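Local coordinates for proteasome assembly chaperone family protein (Pyrococcus furiosus, PDB 3VR0) that acts as a proteasome activator and is an archaeal homologue of the proteasome assembly chaperones of the PAC2 family, at residues G212-L215 against V219-K222. Sequence-based numbering, arbitrary orientation.
Sequences GESL and VDAK
Ser214 and Asp220 meet through a single short hydrogen bond, a compact example of how a strand end can be tied to the helix that follows it. The hydroxyl OG of Ser214 donates to Asp220 OD2 at 2.7 Å, using the anti lone pair of that oxygen, the one turned away from OD1. The two backbones stay well apart, 6.8 Å between the CA atoms of Ser214 and Asp220, and the side chains bridge the interval by pointing at each other. In Asp220, CG is anti to the backbone N (chi1 -160°), which carries the carboxylate across to the serine. The tight part is this one bond: it leaves OG at about 100° to the CB-OG bond, which brings Ser214 CB to 3.2 Å from Asp220 OD2; both residues are buried.

Asp220 is also the N-cap of helix 221-235. Its other oxygen, OD1, accepts from the backbone N of Ala223 in the first turn, so the carboxylate is held at both oxygens, by the helix start on one and by the strand end on the other. The positive end of the helix dipole would be expected to favour the charged form of this group. The link closes the short connection from strand 206-214, an inner strand of the large mixed sheet, where the backbone of Ser214 is hydrogen-bonded to Tyr144 and Val146.

Away from this pair the contact thins quickly. The carbonyl O of Glu213 stands 4.0 Å from Asp220 OD2 and Leu215 N 4.2 Å from it, with the leucine side chain farther off. Leu215 is partly exposed and leans on Ile149, whereas the carboxylate of Glu213 turns from the aspartate to a salt bridge with Arg154. Partly exposed Lys222 likewise turns its amine elsewhere, to Glu152.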
loop_
_atom_site.group_PDB
_atom_site.type_symbol
_atom_site.label_atom_id
_atom_site.label_comp_id
_atom_site.label_asym_id
_atom_site.label_seq_id
_atom_site.Cartn_x
_atom_site.Cartn_y
_atom_site.Cartn_z
ATOM N N GLY C 212 13.543 0.944 -27.337
ATOM C CA GLY C 212 13.094 0.935 -28.686
ATOM C C GLY C 212 11.651 1.373 -28.811
ATOM O O GLY C 212 10.790 0.975 -28.012
ATOM N N GLU C 213 11.389 2.149 -29.861
ATOM C CA GLU C 213 10.039 2.576 -30.189
ATOM C C GLU C 213 9.173 1.386 -30.488
ATOM O O GLU C 213 9.552 0.502 -31.233
ATOM C CB GLU C 213 10.031 3.542 -31.376
ATOM C CG GLU C 213 10.561 4.904 -31.038
ATOM C CD GLU C 213 10.728 5.785 -32.274
ATOM O OE1 GLU C 213 10.877 5.218 -33.401
ATOM O OE2 GLU C 213 10.731 7.032 -32.116
ATOM N N SER C 214 7.995 1.379 -29.886
ATOM C CA SER C 214 7.079 0.261 -29.966
ATOM C C SER C 214 5.649 0.769 -29.796
ATOM O O SER C 214 5.418 1.771 -29.115
ATOM C CB SER C 214 7.365 -0.722 -28.838
ATOM O OG SER C 214 6.512 -1.841 -28.963
ATOM N N LEU C 215 4.703 0.053 -30.393
ATOM C CA LEU C 215 3.282 0.360 -30.233
ATOM C C LEU C 215 2.907 0.032 -28.795
ATOM O O LEU C 215 2.206 0.806 -28.127
ATOM C CB LEU C 215 2.429 -0.429 -31.226
ATOM C CG LEU C 215 2.699 -0.221 -32.738
ATOM C CD1 LEU C 215 1.622 -0.936 -33.578
ATOM C CD2 LEU C 215 2.850 1.280 -33.168
ATOM N N VAL C 219 3.475 -8.003 -28.567
ATOM C CA VAL C 219 4.805 -8.590 -28.497
ATOM C C VAL C 219 5.620 -8.126 -29.715
ATOM O O VAL C 219 5.366 -8.540 -30.828
ATOM C CB VAL C 219 4.743 -10.088 -28.447
ATOM C CG1 VAL C 219 6.112 -10.651 -28.191
ATOM C CG2 VAL C 219 3.804 -10.521 -27.336
ATOM N N ASP C 220 6.584 -7.248 -29.479
ATOM C CA ASP C 220 7.287 -6.536 -30.537
ATOM C C ASP C 220 8.690 -7.104 -30.876
ATOM O O ASP C 220 9.717 -6.518 -30.538
ATOM C CB ASP C 220 7.368 -5.061 -30.156
ATOM C CG ASP C 220 7.628 -4.167 -31.336
ATOM O OD1 ASP C 220 7.962 -4.671 -32.436
ATOM O OD2 ASP C 220 7.522 -2.938 -31.156
ATOM N N ALA C 221 8.706 -8.238 -31.557
ATOM C CA ALA C 221 9.957 -8.914 -31.938
ATOM C C ALA C 221 10.886 -8.043 -32.733
ATOM O O ALA C 221 12.103 -8.157 -32.569
ATOM C CB ALA C 221 9.683 -10.196 -32.677
ATOM N N LYS C 222 10.330 -7.152 -33.570
ATOM C CA LYS C 222 11.145 -6.303 -34.471
ATOM C C LYS C 222 11.838 -5.150 -33.747
ATOM O O LYS C 222 12.967 -4.770 -34.092
ATOM C CB LYS C 222 10.284 -5.793 -35.664
ATOM C CG LYS C 222 10.918 -4.720 -36.588
ATOM C CD LYS C 222 10.206 -4.726 -37.984
ATOM C CE LYS C 222 10.135 -3.328 -38.641
ATOM N NZ LYS C 222 11.465 -2.845 -39.171
#